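Transcriptional regulator (Aquifex aeolicus, PDB 2EH3) probably binds DNA as a dimeric transcription regulator of the TetR/AcrR family, and binds magnesium ions in its C-terminal domain. Local coordinates at residues A[118-123]-A[133-138]; A[63-68]-A[78-83]; A[144-149]-A[158-163]. One frame throughout, in Å; residues are numbered along the deposited sequence.

Along the chain interaction 2 comes first, then interaction 1, then interaction 3. Each joins two helices that follow one another in sequence. Interactions 1 and 3 share helix 131-152 but do not touch; their centres are 19 Å apart. Interaction 2 lies about 14 Å from interaction 1 and 16 Å from interaction 3, centre to centre, and touches both. F65 packs on R118 and F119. K161 reaches the magnesium-binding carboxylates E78 and E82. Interaction 2 thus joins helix 46-67 to helix 73-86 of the C-terminal domain. Interactions 1 and 3 also touch the second subunit, so both form part of the contact between the two subunits.

Interaction 1: residues A[118-123]-A[133-138]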
loop_
_atom_site.group_PDB
_atom_site.type_symbol
_atom_site.label_atom_id
_atom_site.label_comp_id
_atom_site.label_asym_id
_atom_site.label_seq_id
_atom_site.Cartn_x
_atom_site.Cartn_y
_atom_site.Cartn_z
ATOM N N ARG A 118 2.164 -14.487 12.393
ATOM C CA ARG A 118 2.916 -14.426 13.639
ATOM C C ARG A 118 2.326 -13.437 14.628
ATOM O O ARG A 118 2.283 -13.689 15.841
ATOM C CB ARG A 118 4.374 -14.064 13.356
ATOM C CG ARG A 118 5.068 -15.147 12.606
ATOM C CD ARG A 118 6.480 -14.734 12.261
ATOM N NE ARG A 118 7.152 -15.770 11.475
ATOM C CZ ARG A 118 7.801 -16.796 12.019
ATOM N NH1 ARG A 118 7.862 -16.916 13.340
ATOM N NH2 ARG A 118 8.387 -17.688 11.241
ATOM N N PHE A 119 1.886 -12.291 14.126
ATOM C CA PHE A 119 1.292 -11.306 14.977
ATOM C C PHE A 119 -0.008 -11.869 15.567
ATOM O O PHE A 119 -0.312 -11.684 16.757
ATOM C CB PHE A 119 1.037 -10.038 14.160
ATOM C CG PHE A 119 0.544 -8.892 14.970
ATOM C CD1 PHE A 119 1.013 -8.656 16.262
ATOM C CD2 PHE A 119 -0.396 -8.018 14.413
ATOM C CE1 PHE A 119 0.556 -7.562 16.996
ATOM C CE2 PHE A 119 -0.856 -6.931 15.130
ATOM C CZ PHE A 119 -0.383 -6.696 16.421
ATOM N N GLU A 120 -0.781 -12.550 14.733
ATOM C CA GLU A 120 -2.030 -13.140 15.219
ATOM C C GLU A 120 -1.777 -14.113 16.336
ATOM O O GLU A 120 -2.485 -14.077 17.365
ATOM C CB GLU A 120 -2.776 -13.886 14.112
ATOM C CG GLU A 120 -3.588 -12.969 13.302
ATOM C CD GLU A 120 -4.648 -13.658 12.507
ATOM O OE1 GLU A 120 -5.285 -12.908 11.754
ATOM O OE2 GLU A 120 -4.859 -14.908 12.612
ATOM N N LYS A 121 -0.783 -14.987 16.142
ATOM C CA LYS A 121 -0.439 -15.999 17.148
ATOM C C LYS A 121 -0.100 -15.318 18.465
ATOM O O LYS A 121 -0.507 -15.761 19.529
ATOM C CB LYS A 121 0.747 -16.849 16.684
ATOM C CG LYS A 121 0.386 -17.791 15.525
ATOM C CD LYS A 121 1.503 -18.778 15.182
ATOM C CE LYS A 121 1.322 -19.362 13.765
ATOM N NZ LYS A 121 -0.065 -19.855 13.488
ATOM N N PHE A 122 0.692 -14.261 18.389
ATOM C CA PHE A 122 1.048 -13.497 19.591
ATOM C C PHE A 122 -0.205 -12.917 20.272
ATOM O O PHE A 122 -0.371 -12.969 21.512
ATOM C CB PHE A 122 2.037 -12.390 19.175
ATOM C CG PHE A 122 2.222 -11.310 20.202
ATOM C CD1 PHE A 122 3.151 -11.464 21.241
ATOM C CD2 PHE A 122 1.467 -10.139 20.141
ATOM C CE1 PHE A 122 3.308 -10.458 22.187
ATOM C CE2 PHE A 122 1.619 -9.118 21.091
ATOM C CZ PHE A 122 2.547 -9.288 22.115
ATOM N N LEU A 123 -1.123 -12.373 19.483
ATOM C CA LEU A 123 -2.324 -11.791 20.061
ATOM C C LEU A 123 -3.331 -12.801 20.581
ATOM O O LEU A 123 -4.168 -12.440 21.398
ATOM C CB LEU A 123 -3.008 -10.886 19.045
ATOM C CG LEU A 123 -2.242 -9.602 18.715
ATOM C CD1 LEU A 123 -2.899 -8.964 17.519
ATOM C CD2 LEU A 123 -2.233 -8.650 19.915
ATOM N N ILE A 133 -9.125 -9.768 14.254
ATOM C CA ILE A 133 -9.552 -8.399 13.948
ATOM C C ILE A 133 -8.423 -7.406 14.223
ATOM O O ILE A 133 -8.113 -6.535 13.400
ATOM C CB ILE A 133 -10.783 -7.992 14.837
ATOM C CG1 ILE A 133 -11.930 -8.986 14.636
ATOM C CG2 ILE A 133 -11.217 -6.564 14.512
ATOM C CD1 ILE A 133 -13.073 -8.847 15.620
ATOM N N LEU A 134 -7.817 -7.548 15.389
ATOM C CA LEU A 134 -6.745 -6.642 15.787
ATOM C C LEU A 134 -5.567 -6.724 14.844
ATOM O O LEU A 134 -4.915 -5.706 14.566
ATOM C CB LEU A 134 -6.268 -6.994 17.196
ATOM C CG LEU A 134 -7.180 -6.600 18.352
ATOM C CD1 LEU A 134 -6.749 -7.340 19.651
ATOM C CD2 LEU A 134 -7.115 -5.079 18.516
ATOM N N SER A 135 -5.274 -7.914 14.327
ATOM C CA SER A 135 -4.125 -8.018 13.437
ATOM C C SER A 135 -4.345 -7.199 12.168
ATOM O O SER A 135 -3.403 -6.564 11.698
ATOM C CB SER A 135 -3.822 -9.485 13.073
ATOM O OG SER A 135 -4.813 -10.024 12.203
ATOM N N GLU A 136 -5.574 -7.208 11.631
ATOM C CA GLU A 136 -5.932 -6.463 10.432
ATOM C C GLU A 136 -5.837 -4.966 10.701
ATOM O O GLU A 136 -5.240 -4.197 9.914
ATOM C CB GLU A 136 -7.367 -6.774 10.013
ATOM C CG GLU A 136 -7.656 -8.250 9.724
ATOM C CD GLU A 136 -7.314 -8.673 8.314
ATOM O OE1 GLU A 136 -6.701 -7.869 7.561
ATOM O OE2 GLU A 136 -7.645 -9.824 7.972
ATOM N N ILE A 137 -6.443 -4.550 11.808
ATOM C CA ILE A 137 -6.430 -3.138 12.179
ATOM C C ILE A 137 -5.010 -2.611 12.384
ATOM O O ILE A 137 -4.608 -1.584 11.819
ATOM C CB ILE A 137 -7.176 -2.898 13.499
ATOM C CG1 ILE A 137 -8.681 -3.203 13.336
ATOM C CG2 ILE A 137 -6.961 -1.446 13.935
ATOM C CD1 ILE A 137 -9.436 -3.293 14.668
ATOM N N ILE A 138 -4.255 -3.313 13.212
ATOM C CA ILE A 138 -2.921 -2.851 13.548
ATOM C C ILE A 138 -1.949 -2.918 12.392
ATOM O O ILE A 138 -1.175 -1.977 12.187
ATOM C CB ILE A 138 -2.421 -3.605 14.781
ATOM C CG1 ILE A 138 -3.330 -3.230 15.961
ATOM C CG2 ILE A 138 -0.970 -3.220 15.096
ATOM C CD1 ILE A 138 -3.090 -4.053 17.222
#
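The F119 ring carries much of the apolar contact, pushing its outer atoms against I138 and S135. CE2 of F119 lies 3.7 Å from CB of I138, which meets the ring at its edge, near the ring plane. CG2 and CD1 of I138 also approach CZ of F119. The two side chains meet at about a right angle. CG of F119 stands anti to its own backbone N (chi1 -174°), which carries the ring across to the second helix. A second apolar pair joins CD1 of L123 to CB of L134, 3.9 Å apart. The same CD1 sits 3.5 Å above the plane of the F119 ring, toward its rim. L123 therefore covers one face of F119 while I138 borders its edge.

Helices 105-126 and 131-152 follow one another in the all-helical C-terminal domain of the TetR family. The two segments run in largely opposite directions but well off antiparallel, at 131°, and their axes come within 9.2 Å. The small side chain of S135 probably permits this approach: its CA lies 5.8 Å from CA of E120.

The polar contact is at that point of nearest backbone approach. OG of S135 lies 3.0 Å from OE1 of E120. The one proton of OG can serve either this OE1 or the backbone O of E132, so the bond to E120 is not settled; E132 is the stronger partner. The aliphatic part of E120 contributes as well, with CG 3.5 Å from CB of S135. K116 makes a long, weak ion pair with OE1 of E120.

Beyond the two segments, F119 and I138 both pack on L77 of helix 73-86, and I138 also touches L168 of helix 157-171. L134 reaches L170 of the second subunit.

Interaction 2: residues A[63-68]-A[78-83]; sequences SLFEEN and EMFLEV. With MG (magnesium ion), chain C; MG (magnesium ion), chain B.
OE2 of E82 is held by a magnesium ion at 2.5 Å and by a hydrogen bond from NZ of K161, which also makes a weak hydrogen bond to OE2 of E78. The same magnesium ion is bound by OE2 of E78, at 2.3 Å, and by a water molecule that also donates to OE1 of E82. The two carboxylate oxygens, E78 OE2 and E82 OE2, come within 3.1 Å because they share the metal. One helical turn separates the two residues, so both carboxylates lie on one side of helix 73-86. The other oxygen of E78, OE1, binds a second magnesium ion at 2.3 Å. E78 therefore bridges the two metals. E75 also binds that second ion, together with two waters. The positive ions and K161 probably keep these acids ionised.

The contact with residues 63-68 is apolar and lies on another side of the helix. L64 is central to it. Its CD1 is 3.3 Å from CG of selenomethionine M79, a doubtfully short carbon contact; the two side chains lie alongside one another, pointing opposite ways. CD1 of L64 also meets CG2 of V83 at 3.7 Å, while CD2 faces CB of F80. With CG of L64 anti to the backbone N (chi1 176°), both methyl groups reach the second helix. F65 and F80 form an edge-to-face pair: the edge of F65 is turned to the face of F80, with centroids 5.8 Å apart and planes at 64°.

The two segments are nearly antiparallel, at 155°. Beyond them, F80 packs on L139 and L142 of helix 131-152, and L81 packs on helix 157-171. Helix 73-86 thus lies between the long helix 46-67 and the last two helices of the chain.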
loop_
_atom_site.group_PDB
_atom_site.type_symbol
_atom_site.label_atom_id
_atom_site.label_comp_id
_atom_site.label_asym_id
_atom_site.label_seq_id
_atom_site.Cartn_x
_atom_site.Cartn_y
_atom_site.Cartn_z
ATOM N N SER A 63 12.877 -12.850 14.004
ATOM C CA SER A 63 13.623 -12.725 15.265
ATOM C C SER A 63 12.919 -11.799 16.244
ATOM O O SER A 63 12.848 -12.086 17.444
ATOM C CB SER A 63 15.033 -12.181 15.008
ATOM O OG SER A 63 15.800 -13.156 14.343
ATOM N N LEU A 64 12.414 -10.677 15.736
ATOM C CA LEU A 64 11.708 -9.723 16.572
ATOM C C LEU A 64 10.547 -10.409 17.306
ATOM O O LEU A 64 10.376 -10.234 18.518
ATOM C CB LEU A 64 11.179 -8.568 15.709
ATOM C CG LEU A 64 10.319 -7.505 16.401
ATOM C CD1 LEU A 64 10.754 -6.120 15.942
ATOM C CD2 LEU A 64 8.863 -7.723 16.082
ATOM N N PHE A 65 9.747 -11.177 16.575
ATOM C CA PHE A 65 8.625 -11.855 17.196
ATOM C C PHE A 65 9.111 -12.883 18.201
ATOM O O PHE A 65 8.572 -12.964 19.296
ATOM C CB PHE A 65 7.758 -12.565 16.148
ATOM C CG PHE A 65 6.791 -11.662 15.459
ATOM C CD1 PHE A 65 5.721 -11.118 16.148
ATOM C CD2 PHE A 65 6.956 -11.343 14.109
ATOM C CE1 PHE A 65 4.826 -10.267 15.510
ATOM C CE2 PHE A 65 6.060 -10.494 13.470
ATOM C CZ PHE A 65 4.992 -9.959 14.181
ATOM N N GLU A 66 10.129 -13.653 17.837
ATOM C CA GLU A 66 10.608 -14.708 18.743
ATOM C C GLU A 66 11.212 -14.128 20.024
ATOM O O GLU A 66 10.962 -14.631 21.130
ATOM C CB GLU A 66 11.663 -15.591 18.044
ATOM C CG GLU A 66 11.148 -16.432 16.862
ATOM C CD GLU A 66 12.271 -17.193 16.140
ATOM O OE1 GLU A 66 13.445 -16.763 16.229
ATOM O OE2 GLU A 66 11.987 -18.213 15.468
ATOM N N GLU A 67 11.977 -13.054 19.880
ATOM C CA GLU A 67 12.665 -12.455 21.021
ATOM C C GLU A 67 11.846 -11.549 21.918
ATOM O O GLU A 67 12.298 -11.174 23.004
ATOM C CB GLU A 67 13.884 -11.671 20.527
ATOM C CG GLU A 67 14.858 -12.520 19.732
ATOM C CD GLU A 67 15.899 -11.702 18.960
ATOM O OE1 GLU A 67 15.789 -10.461 18.886
ATOM O OE2 GLU A 67 16.828 -12.318 18.396
ATOM N N ASN A 68 10.641 -11.199 21.478
ATOM C CA ASN A 68 9.796 -10.290 22.224
ATOM C C ASN A 68 8.387 -10.801 22.448
ATOM O O ASN A 68 7.470 -10.014 22.690
ATOM C CB ASN A 68 9.753 -8.942 21.506
ATOM C CG ASN A 68 11.133 -8.349 21.334
ATOM O OD1 ASN A 68 11.755 -8.449 20.272
ATOM N ND2 ASN A 68 11.633 -7.755 22.401
ATOM N N GLU A 78 6.124 -1.268 19.134
ATOM C CA GLU A 78 7.115 -0.219 19.097
ATOM C C GLU A 78 8.419 -0.762 18.502
ATOM O O GLU A 78 9.073 -0.091 17.696
ATOM C CB GLU A 78 7.369 0.297 20.504
ATOM C CG GLU A 78 8.524 1.347 20.550
ATOM C CD GLU A 78 8.866 1.815 21.930
ATOM O OE1 GLU A 78 8.132 1.534 22.899
ATOM O OE2 GLU A 78 9.934 2.476 22.048
HETATM N N MSE A 79 8.787 -1.978 18.880
HETATM C CA MSE A 79 10.011 -2.589 18.363
HETATM C C MSE A 79 9.923 -2.884 16.880
HETATM O O MSE A 79 10.898 -2.726 16.140
HETATM C CB MSE A 79 10.277 -3.885 19.119
HETATM C CG MSE A 79 11.549 -4.562 18.721
HETATM SE SE MSE A 79 13.125 -3.671 19.431
HETATM C CE MSE A 79 12.534 -3.373 21.176
ATOM N N PHE A 80 8.735 -3.316 16.467
ATOM C CA PHE A 80 8.439 -3.641 15.067
ATOM C C PHE A 80 8.643 -2.365 14.247
ATOM O O PHE A 80 9.302 -2.382 13.216
ATOM C CB PHE A 80 6.973 -4.174 15.008
ATOM C CG PHE A 80 6.566 -4.869 13.706
ATOM C CD1 PHE A 80 7.445 -5.021 12.634
ATOM C CD2 PHE A 80 5.263 -5.346 13.573
ATOM C CE1 PHE A 80 7.033 -5.637 11.443
ATOM C CE2 PHE A 80 4.839 -5.968 12.379
ATOM C CZ PHE A 80 5.739 -6.104 11.322
ATOM N N LEU A 81 8.075 -1.250 14.704
ATOM C CA LEU A 81 8.259 0.011 13.994
ATOM C C LEU A 81 9.727 0.430 13.975
ATOM O O LEU A 81 10.221 0.912 12.963
ATOM C CB LEU A 81 7.402 1.107 14.642
ATOM C CG LEU A 81 7.647 2.543 14.143
ATOM C CD1 LEU A 81 7.324 2.699 12.670
ATOM C CD2 LEU A 81 6.779 3.498 14.983
ATOM N N GLU A 82 10.445 0.232 15.078
ATOM C CA GLU A 82 11.839 0.625 15.084
ATOM C C GLU A 82 12.646 -0.153 14.030
ATOM O O GLU A 82 13.464 0.437 13.316
ATOM C CB GLU A 82 12.423 0.415 16.478
ATOM C CG GLU A 82 11.932 1.452 17.476
ATOM C CD GLU A 82 12.176 1.041 18.904
ATOM O OE1 GLU A 82 12.547 -0.134 19.120
ATOM O OE2 GLU A 82 11.971 1.863 19.843
ATOM N N VAL A 83 12.407 -1.463 13.934
ATOM C CA VAL A 83 13.114 -2.280 12.947
ATOM C C VAL A 83 12.724 -1.852 11.541
ATOM O O VAL A 83 13.600 -1.679 10.700
ATOM C CB VAL A 83 12.823 -3.781 13.145
ATOM C CG1 VAL A 83 13.319 -4.601 11.927
ATOM C CG2 VAL A 83 13.506 -4.246 14.441
HETATM MG MG MG C . 12.112 1.689 22.323
HETATM MG MG MG B . 8.783 1.519 25.144
HETATM O O HOH W 1 11.487 -0.468 21.609
HETATM O O HOH W 2 8.870 1.112 27.498
HETATM O O HOH W 3 7.318 3.315 25.548
#

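Interaction 3: residues A[144-149]-A[158-163]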
loop_
_atom_site.group_PDB
_atom_site.type_symbol
_atom_site.label_atom_id
_atom_site.label_comp_id
_atom_site.label_asym_id
_atom_site.label_seq_id
_atom_site.Cartn_x
_atom_site.Cartn_y
_atom_site.Cartn_z
ATOM N N GLN A 144 -0.157 2.298 7.079
ATOM C CA GLN A 144 -0.580 3.673 6.794
ATOM C C GLN A 144 0.521 4.634 7.285
ATOM O O GLN A 144 0.925 5.562 6.577
ATOM C CB GLN A 144 -1.901 3.987 7.522
ATOM C CG GLN A 144 -2.369 5.453 7.517
ATOM C CD GLN A 144 -3.186 5.841 6.292
ATOM O OE1 GLN A 144 -3.678 4.986 5.561
ATOM N NE2 GLN A 144 -3.354 7.139 6.083
ATOM N N LEU A 145 1.023 4.397 8.495
ATOM C CA LEU A 145 2.068 5.282 9.020
ATOM C C LEU A 145 3.354 5.199 8.223
ATOM O O LEU A 145 4.013 6.218 7.992
ATOM C CB LEU A 145 2.381 4.965 10.481
ATOM C CG LEU A 145 1.256 5.119 11.503
ATOM C CD1 LEU A 145 1.832 4.681 12.861
ATOM C CD2 LEU A 145 0.738 6.548 11.542
ATOM N N ILE A 146 3.737 4.007 7.795
ATOM C CA ILE A 146 4.981 3.900 7.043
ATOM C C ILE A 146 4.837 4.527 5.673
ATOM O O ILE A 146 5.729 5.224 5.196
ATOM C CB ILE A 146 5.393 2.425 6.877
ATOM C CG1 ILE A 146 5.713 1.823 8.244
ATOM C CG2 ILE A 146 6.605 2.310 5.923
ATOM C CD1 ILE A 146 6.838 2.496 8.975
ATOM N N LEU A 147 3.714 4.256 5.015
ATOM C CA LEU A 147 3.496 4.798 3.684
ATOM C C LEU A 147 3.472 6.328 3.690
ATOM O O LEU A 147 4.044 6.994 2.824
ATOM C CB LEU A 147 2.176 4.251 3.135
ATOM C CG LEU A 147 1.852 4.648 1.711
ATOM C CD1 LEU A 147 2.831 3.983 0.755
ATOM C CD2 LEU A 147 0.448 4.201 1.407
ATOM N N HIS A 148 2.835 6.906 4.684
ATOM C CA HIS A 148 2.753 8.346 4.704
ATOM C C HIS A 148 3.867 9.085 5.365
ATOM O O HIS A 148 4.181 10.197 4.946
ATOM C CB HIS A 148 1.419 8.745 5.295
ATOM C CG HIS A 148 0.295 8.373 4.395
ATOM N ND1 HIS A 148 -0.211 9.246 3.457
ATOM C CD2 HIS A 148 -0.261 7.166 4.128
ATOM C CE1 HIS A 148 -1.022 8.591 2.647
ATOM N NE2 HIS A 148 -1.069 7.326 3.031
ATOM N N TYR A 149 4.510 8.470 6.343
ATOM C CA TYR A 149 5.539 9.193 7.074
ATOM C C TYR A 149 6.945 8.642 6.931
ATOM O O TYR A 149 7.866 9.078 7.627
ATOM C CB TYR A 149 5.125 9.298 8.540
ATOM C CG TYR A 149 3.742 9.908 8.730
ATOM C CD1 TYR A 149 3.442 11.202 8.287
ATOM C CD2 TYR A 149 2.724 9.173 9.340
ATOM C CE1 TYR A 149 2.167 11.752 8.443
ATOM C CE2 TYR A 149 1.437 9.706 9.500
ATOM C CZ TYR A 149 1.161 10.998 9.046
ATOM O OH TYR A 149 -0.072 11.583 9.210
ATOM N N PRO A 158 10.843 9.562 16.019
ATOM C CA PRO A 158 10.009 9.955 17.158
ATOM C C PRO A 158 8.568 10.307 16.797
ATOM O O PRO A 158 7.634 10.030 17.562
ATOM C CB PRO A 158 10.774 11.144 17.756
ATOM C CG PRO A 158 12.222 10.758 17.472
ATOM C CD PRO A 158 12.141 10.250 16.041
ATOM N N PHE A 159 8.390 10.949 15.646
ATOM C CA PHE A 159 7.066 11.308 15.195
ATOM C C PHE A 159 6.233 10.048 14.939
ATOM O O PHE A 159 5.088 9.960 15.353
ATOM C CB PHE A 159 7.144 12.131 13.900
ATOM C CG PHE A 159 5.803 12.451 13.317
ATOM C CD1 PHE A 159 5.023 13.469 13.862
ATOM C CD2 PHE A 159 5.306 11.734 12.234
ATOM C CE1 PHE A 159 3.770 13.769 13.340
ATOM C CE2 PHE A 159 4.040 12.024 11.696
ATOM C CZ PHE A 159 3.278 13.041 12.250
ATOM N N LEU A 160 6.819 9.083 14.230
ATOM C CA LEU A 160 6.077 7.856 13.950
ATOM C C LEU A 160 5.745 7.112 15.235
ATOM O O LEU A 160 4.632 6.595 15.385
ATOM C CB LEU A 160 6.855 6.926 12.993
ATOM C CG LEU A 160 6.703 7.383 11.543
ATOM C CD1 LEU A 160 7.850 8.294 11.205
ATOM C CD2 LEU A 160 6.639 6.187 10.605
ATOM N N LYS A 161 6.686 7.066 16.177
ATOM C CA LYS A 161 6.424 6.385 17.430
ATOM C C LYS A 161 5.319 7.033 18.234
ATOM O O LYS A 161 4.514 6.334 18.845
ATOM C CB LYS A 161 7.710 6.262 18.225
ATOM C CG LYS A 161 8.566 5.204 17.563
ATOM C CD LYS A 161 9.944 5.170 18.091
ATOM C CE LYS A 161 9.966 4.902 19.546
ATOM N NZ LYS A 161 11.407 4.637 19.840
ATOM N N GLU A 162 5.257 8.361 18.234
ATOM C CA GLU A 162 4.185 9.044 18.925
ATOM C C GLU A 162 2.832 8.667 18.296
ATOM O O GLU A 162 1.891 8.338 19.009
ATOM C CB GLU A 162 4.424 10.562 18.860
ATOM C CG GLU A 162 3.393 11.370 19.620
ATOM C CD GLU A 162 3.704 12.858 19.598
ATOM O OE1 GLU A 162 4.641 13.281 20.312
ATOM O OE2 GLU A 162 3.023 13.564 18.839
ATOM N N LYS A 163 2.746 8.704 16.968
ATOM C CA LYS A 163 1.518 8.327 16.283
ATOM C C LYS A 163 1.111 6.893 16.601
ATOM O O LYS A 163 -0.048 6.612 16.888
ATOM C CB LYS A 163 1.695 8.466 14.763
ATOM C CG LYS A 163 2.061 9.887 14.339
ATOM C CD LYS A 163 0.865 10.798 14.402
ATOM C CE LYS A 163 0.150 10.805 13.067
ATOM N NZ LYS A 163 -1.027 11.712 13.113
#
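Between residues 144-149 and 158-163 the nearest CA atoms are those of L145 and L160, 6.9 Å apart. The segment axes approach to 10.7 Å and run nearly antiparallel, at 149°. Helix 131-152 widens into a pi-type turn at 147-149, which includes Y149.

CE2 of F159 sits over the centre of one face of the Y149 ring, 3.5 Å above the plane, and CB of H148 lies over the opposite face. The two rings form a T-shaped pair, edge of F159 to face of Y149, with planes at 78°. CD2 of L145 lies in plane at the edge of the Y149 ring, 3.9 Å from CB of K163. L160 adds apolar contacts: its CD2 lies 4.0 Å from CD1 of I146 and near the backbone O of L145, while its CG meets CB of Y149.

Helices 131-152 and 157-171 make an antiparallel hairpin. In TetR-family proteins the last two helices of each subunit typically form a four-helix dimer interface, and the contacts here are consistent with that.

K163 bends at chi2 and chi3 and passes across Y149 at about a right angle, with CE 3.9 Å from the phenolic OH. OE2 of E136 of the second subunit accepts a hydrogen bond from that OH and forms a salt bridge with NZ of K163. H148 and Q144 reach R143 of the same neighbour through NE2 and OE1.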